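Local coordinates for peptide ABC transporter, peptide-binding protein (PDB 2D5W) that probably binds oligopeptides outside the membrane and hands them to an ABC transporter for uptake, and holds a pentapeptide here, at residues 22-27 with 116-121; 110-115 with 122-127. One frame throughout, in Å; residues are numbered along the deposited sequence.

Contact 1: residues 22-27 with 116-121; sequences DFLRVI and MPVLNP
The puckered pyrrolidine ring of P117 presents its CG to V26, whose CB lies 3.8 Å from that atom, while N186 touches the proline as well. The flat group is the D22 carboxylate, which takes I27 N of its own loop on the syn side of OD1 at 3.1 Å, 22° out of its plane. Two loops of this solute-binding protein meet here, each shaped by a tight turn: a type I beta turn from D22 to R25, and an inverse gamma turn centred on P117, a residue whose ring suits the turn because it holds phi near the value needed.

Branched V26 fills the angle between the proline ring and its carbonyl: with CG1 beside the backbone N (chi1 -54°), that methyl comes within 3.2 Å of P117 O. L24, branched at its end and apolar, crosses M116 at about a right angle, its CD1 3.9 Å from M116 CG, and Y107 and V110 of helix 101-112 add to its surroundings. L119 brings CD1 against the turn, 3.8 Å from R25 CB, and it also packs on the bound peptide, as does R25.

Polar linkage between the loops is left to water. One molecule donates to L24 O at 2.7 Å and accepts from L119 N at 2.8 Å; a second, with more acceptors about it than protons to give, has V26 O as a weak, longer partner and lies 2.8 Å from P117 O.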
loop_
_atom_site.group_PDB
_atom_site.type_symbol
_atom_site.label_atom_id
_atom_site.label_comp_id
_atom_site.label_asym_id
_atom_site.label_seq_id
_atom_site.Cartn_x
_atom_site.Cartn_y
_atom_site.Cartn_z
ATOM N N ASP A 22 7.432 0.580 -13.299
ATOM C CA ASP A 22 5.990 0.654 -13.024
ATOM C C ASP A 22 5.781 1.843 -12.083
ATOM O O ASP A 22 5.234 1.700 -10.985
ATOM C CB ASP A 22 5.574 -0.671 -12.364
ATOM C CG ASP A 22 4.097 -0.748 -12.031
ATOM O OD1 ASP A 22 3.259 -0.273 -12.824
ATOM O OD2 ASP A 22 3.777 -1.327 -10.971
ATOM N N PHE A 23 6.188 3.027 -12.538
ATOM C CA PHE A 23 6.144 4.218 -11.701
ATOM C C PHE A 23 4.795 4.774 -11.272
ATOM O O PHE A 23 4.740 5.607 -10.369
ATOM C CB PHE A 23 7.055 5.319 -12.288
ATOM C CG PHE A 23 6.574 5.922 -13.580
ATOM C CD1 PHE A 23 5.604 6.919 -13.578
ATOM C CD2 PHE A 23 7.143 5.545 -14.791
ATOM C CE1 PHE A 23 5.210 7.536 -14.764
ATOM C CE2 PHE A 23 6.754 6.159 -15.984
ATOM C CZ PHE A 23 5.788 7.157 -15.966
ATOM N N LEU A 24 3.712 4.323 -11.897
ATOM C CA LEU A 24 2.383 4.755 -11.475
ATOM C C LEU A 24 1.778 3.639 -10.617
ATOM O O LEU A 24 0.651 3.748 -10.139
ATOM C CB LEU A 24 1.483 5.054 -12.676
ATOM C CG LEU A 24 1.855 6.305 -13.482
ATOM C CD1 LEU A 24 0.853 6.495 -14.610
ATOM C CD2 LEU A 24 1.883 7.532 -12.579
ATOM N N ARG A 25 2.543 2.565 -10.430
ATOM C CA ARG A 25 2.135 1.431 -9.603
ATOM C C ARG A 25 0.851 0.760 -10.067
ATOM O O ARG A 25 0.091 0.226 -9.251
ATOM C CB ARG A 25 1.992 1.886 -8.146
ATOM C CG ARG A 25 3.254 2.559 -7.619
ATOM C CD ARG A 25 3.061 3.169 -6.242
ATOM N NE ARG A 25 4.294 3.787 -5.764
ATOM C CZ ARG A 25 4.421 4.405 -4.593
ATOM N NH1 ARG A 25 3.385 4.496 -3.770
ATOM N NH2 ARG A 25 5.588 4.930 -4.243
ATOM N N VAL A 26 0.623 0.757 -11.377
ATOM C CA VAL A 26 -0.588 0.156 -11.917
ATOM C C VAL A 26 -0.511 -1.366 -12.015
ATOM O O VAL A 26 -1.542 -2.035 -11.972
ATOM C CB VAL A 26 -0.950 0.744 -13.302
ATOM C CG1 VAL A 26 -1.027 2.263 -13.212
ATOM C CG2 VAL A 26 0.066 0.314 -14.342
ATOM N N ILE A 27 0.698 -1.914 -12.146
ATOM C CA ILE A 27 0.861 -3.366 -12.216
ATOM C C ILE A 27 0.973 -3.914 -10.796
ATOM O O ILE A 27 0.351 -4.922 -10.458
ATOM C CB ILE A 27 2.109 -3.764 -13.026
ATOM C CG1 ILE A 27 1.957 -3.272 -14.469
ATOM C CG2 ILE A 27 2.294 -5.279 -12.991
ATOM C CD1 ILE A 27 3.094 -3.652 -15.387
ATOM N N MET A 116 -5.480 5.046 -18.782
ATOM C CA MET A 116 -4.352 4.559 -17.989
ATOM C C MET A 116 -4.986 3.964 -16.728
ATOM O O MET A 116 -5.800 4.618 -16.078
ATOM C CB MET A 116 -3.431 5.728 -17.628
ATOM C CG MET A 116 -2.169 5.358 -16.853
ATOM S SD MET A 116 -1.033 4.266 -17.737
ATOM C CE MET A 116 -0.668 5.247 -19.198
ATOM N N PRO A 117 -4.632 2.715 -16.368
ATOM C CA PRO A 117 -5.215 2.089 -15.174
ATOM C C PRO A 117 -4.671 2.614 -13.848
ATOM O O PRO A 117 -4.153 1.849 -13.032
ATOM C CB PRO A 117 -4.913 0.607 -15.388
ATOM C CG PRO A 117 -3.583 0.646 -16.070
ATOM C CD PRO A 117 -3.745 1.772 -17.078
ATOM N N VAL A 118 -4.812 3.915 -13.624
ATOM C CA VAL A 118 -4.314 4.531 -12.402
ATOM C C VAL A 118 -5.075 4.102 -11.148
ATOM O O VAL A 118 -6.271 3.799 -11.191
ATOM C CB VAL A 118 -4.340 6.080 -12.504
ATOM C CG1 VAL A 118 -3.421 6.543 -13.638
ATOM C CG2 VAL A 118 -5.768 6.573 -12.740
ATOM N N LEU A 119 -4.357 4.086 -10.030
ATOM C CA LEU A 119 -4.913 3.717 -8.733
ATOM C C LEU A 119 -5.844 4.789 -8.189
ATOM O O LEU A 119 -6.818 4.484 -7.506
ATOM C CB LEU A 119 -3.786 3.514 -7.722
ATOM C CG LEU A 119 -2.792 2.380 -7.956
ATOM C CD1 LEU A 119 -1.560 2.585 -7.081
ATOM C CD2 LEU A 119 -3.464 1.052 -7.649
ATOM N N ASN A 120 -5.527 6.045 -8.477
ATOM C CA ASN A 120 -6.329 7.161 -7.992
ATOM C C ASN A 120 -6.737 8.097 -9.116
ATOM O O ASN A 120 -6.087 9.114 -9.369
ATOM C CB ASN A 120 -5.570 7.939 -6.908
ATOM C CG ASN A 120 -4.082 8.025 -7.179
ATOM O OD1 ASN A 120 -3.374 7.016 -7.140
ATOM N ND2 ASN A 120 -3.596 9.231 -7.454
ATOM N N PRO A 121 -7.834 7.763 -9.807
ATOM C CA PRO A 121 -8.339 8.575 -10.917
ATOM C C PRO A 121 -8.763 9.978 -10.485
ATOM O O PRO A 121 -8.813 10.891 -11.307
ATOM C CB PRO A 121 -9.508 7.752 -11.454
ATOM C CG PRO A 121 -9.156 6.352 -11.064
ATOM C CD PRO A 121 -8.596 6.510 -9.680
HETATM O O HOH W 1 -1.726 5.030 -10.444
HETATM O O HOH W 2 -3.967 0.012 -10.907
#

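Contact 2: residues 110-115 with 122-127; sequences VGKAKG and DFWERV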
loop_
_atom_site.group_PDB
_atom_site.type_symbol
_atom_site.label_atom_id
_atom_site.label_comp_id
_atom_site.label_asym_id
_atom_site.label_seq_id
_atom_site.Cartn_x
_atom_site.Cartn_y
_atom_site.Cartn_z
ATOM N N VAL A 110 1.971 10.644 -18.811
ATOM C CA VAL A 110 1.612 9.238 -18.679
ATOM C C VAL A 110 0.419 9.073 -17.732
ATOM O O VAL A 110 -0.521 8.336 -18.031
ATOM C CB VAL A 110 2.822 8.409 -18.180
ATOM C CG1 VAL A 110 2.421 6.948 -17.996
ATOM C CG2 VAL A 110 3.964 8.517 -19.188
ATOM N N GLY A 111 0.440 9.774 -16.603
ATOM C CA GLY A 111 -0.661 9.667 -15.661
ATOM C C GLY A 111 -1.972 10.195 -16.219
ATOM O O GLY A 111 -3.046 9.715 -15.851
ATOM N N LYS A 112 -1.886 11.178 -17.113
ATOM C CA LYS A 112 -3.063 11.801 -17.723
ATOM C C LYS A 112 -3.603 11.058 -18.940
ATOM O O LYS A 112 -4.676 11.392 -19.443
ATOM C CB LYS A 112 -2.731 13.235 -18.147
ATOM C CG LYS A 112 -2.504 14.205 -17.009
ATOM C CD LYS A 112 -3.817 14.644 -16.400
ATOM C CE LYS A 112 -3.589 15.709 -15.347
ATOM N NZ LYS A 112 -4.874 16.226 -14.804
ATOM N N ALA A 113 -2.867 10.063 -19.421
ATOM C CA ALA A 113 -3.301 9.320 -20.600
ATOM C C ALA A 113 -4.677 8.704 -20.385
ATOM O O ALA A 113 -4.945 8.083 -19.357
ATOM C CB ALA A 113 -2.284 8.241 -20.940
ATOM N N LYS A 114 -5.558 8.876 -21.362
ATOM C CA LYS A 114 -6.901 8.331 -21.243
ATOM C C LYS A 114 -6.858 6.809 -21.188
ATOM O O LYS A 114 -6.227 6.159 -22.019
ATOM C CB LYS A 114 -7.769 8.796 -22.416
ATOM C CG LYS A 114 -7.909 10.316 -22.541
ATOM C CD LYS A 114 -8.584 10.958 -21.327
ATOM C CE LYS A 114 -7.622 11.138 -20.159
ATOM N NZ LYS A 114 -8.270 11.796 -18.991
ATOM N N GLY A 115 -7.524 6.246 -20.188
ATOM C CA GLY A 115 -7.546 4.803 -20.060
ATOM C C GLY A 115 -6.384 4.208 -19.285
ATOM O O GLY A 115 -6.296 2.990 -19.165
ATOM N N ASP A 122 -9.075 10.150 -9.203
ATOM C CA ASP A 122 -9.468 11.464 -8.701
ATOM C C ASP A 122 -8.282 12.421 -8.785
ATOM O O ASP A 122 -8.414 13.538 -9.286
ATOM C CB ASP A 122 -9.967 11.360 -7.254
ATOM C CG ASP A 122 -10.125 12.719 -6.591
ATOM O OD1 ASP A 122 -9.119 13.256 -6.083
ATOM O OD2 ASP A 122 -11.254 13.253 -6.595
ATOM N N PHE A 123 -7.126 11.984 -8.293
ATOM C CA PHE A 123 -5.916 12.797 -8.327
ATOM C C PHE A 123 -5.637 13.230 -9.760
ATOM O O PHE A 123 -5.401 14.408 -10.039
ATOM C CB PHE A 123 -4.722 11.983 -7.808
ATOM C CG PHE A 123 -3.383 12.654 -8.001
ATOM C CD1 PHE A 123 -2.856 13.489 -7.020
ATOM C CD2 PHE A 123 -2.646 12.444 -9.166
ATOM C CE1 PHE A 123 -1.615 14.101 -7.192
ATOM C CE2 PHE A 123 -1.402 13.055 -9.347
ATOM C CZ PHE A 123 -0.888 13.885 -8.357
ATOM N N TRP A 124 -5.682 12.265 -10.671
ATOM C CA TRP A 124 -5.384 12.548 -12.060
ATOM C C TRP A 124 -6.377 13.437 -12.787
ATOM O O TRP A 124 -6.102 13.913 -13.886
ATOM C CB TRP A 124 -5.136 11.231 -12.797
ATOM C CG TRP A 124 -3.801 10.682 -12.398
ATOM C CD1 TRP A 124 -3.547 9.627 -11.567
ATOM C CD2 TRP A 124 -2.531 11.256 -12.719
ATOM N NE1 TRP A 124 -2.192 9.518 -11.346
ATOM C CE2 TRP A 124 -1.547 10.506 -12.043
ATOM C CE3 TRP A 124 -2.133 12.341 -13.514
ATOM C CZ2 TRP A 124 -0.181 10.807 -12.136
ATOM C CZ3 TRP A 124 -0.779 12.641 -13.605
ATOM C CH2 TRP A 124 0.180 11.875 -12.920
ATOM N N GLU A 125 -7.521 13.687 -12.163
ATOM C CA GLU A 125 -8.517 14.565 -12.759
ATOM C C GLU A 125 -8.325 16.002 -12.285
ATOM O O GLU A 125 -8.508 16.943 -13.056
ATOM C CB GLU A 125 -9.931 14.103 -12.389
ATOM C CG GLU A 125 -10.395 12.865 -13.126
ATOM C CD GLU A 125 -10.650 13.127 -14.599
ATOM O OE1 GLU A 125 -10.872 12.151 -15.346
ATOM O OE2 GLU A 125 -10.638 14.308 -15.009
ATOM N N ARG A 126 -7.924 16.174 -11.029
ATOM C CA ARG A 126 -7.784 17.516 -10.467
ATOM C C ARG A 126 -6.375 18.078 -10.301
ATOM O O ARG A 126 -6.218 19.211 -9.856
ATOM C CB ARG A 126 -8.510 17.568 -9.120
ATOM C CG ARG A 126 -7.835 16.741 -8.056
ATOM C CD ARG A 126 -8.688 16.539 -6.806
ATOM N NE ARG A 126 -7.902 15.780 -5.842
ATOM C CZ ARG A 126 -6.961 16.315 -5.072
ATOM N NH1 ARG A 126 -6.266 15.552 -4.242
ATOM N NH2 ARG A 126 -6.748 17.624 -5.100
ATOM N N VAL A 127 -5.348 17.311 -10.649
ATOM C CA VAL A 127 -3.987 17.811 -10.502
ATOM C C VAL A 127 -3.328 18.035 -11.856
ATOM O O VAL A 127 -3.451 17.216 -12.765
ATOM C CB VAL A 127 -3.121 16.846 -9.662
ATOM C CG1 VAL A 127 -1.732 17.438 -9.447
ATOM C CG2 VAL A 127 -3.797 16.583 -8.325
#
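The K112 chain leaves the backbone with CG beside N, bends at chi2 (-78°) and then runs straight to NZ, passing W124 obliquely; W124, with CG likewise beside its own N (chi1 -74°), lays its indole against G111. Two consecutive helices joined by a short loop pack together here, the last turn of helix 101-112 resting on helix 121-126. The glycine suits its place because, with no side chain, its backbone can lie directly on the indole: G111 CA stands 3.5 Å from the centroid of the W124 six-membered ring, 5° off the normal, a CH-pi contact. F123 CD2 lies over the opposite face, and the F108 ring meets the indole edge-to-face, so the large flat side chain is gripped on several sides.

Lysine is long enough to pass beyond the ring, K112 CG lying 4.0 Å from W124 CE3, and reach the chain where helix 121-126 ends. There two backbone carbonyls share the ammonium group, which stands above the carbonyl plane of W124 and is tilted from that of V127; N128 adds a weak bond. The helix end would probably favour a positive charge at this point. Within helix 121-126, D122 and R126 sit one turn apart and form a salt bridge, R126 NE donating to D122 OD1 at 2.8 Å in the guanidinium plane. The two bonds of the lysine are short, K112 NZ lying 2.8 Å from W124 O and 2.7 Å from V127 O.

The segments alternate along the chain: 22-27 comes first, then 110-115, 116-121 and 122-127 run on without a break. Contact 1 therefore uses the loop between the two helices that contact 2 packs together, and the two centres are about 10 Å apart. They touch directly, L24 CD1 lying 3.7 Å from G111 CA and V118 CG1 3.7 Å from W124 CD1, so the two packings join through apolar side chains and the indole. Helix 121-126 leads into strand 127-131, at the border of a four-stranded antiparallel sheet. Contact 2 lies farther from the centre of the chain, and its W124 packs against V118 of the loop whose L119 and N120 touch the bound peptide.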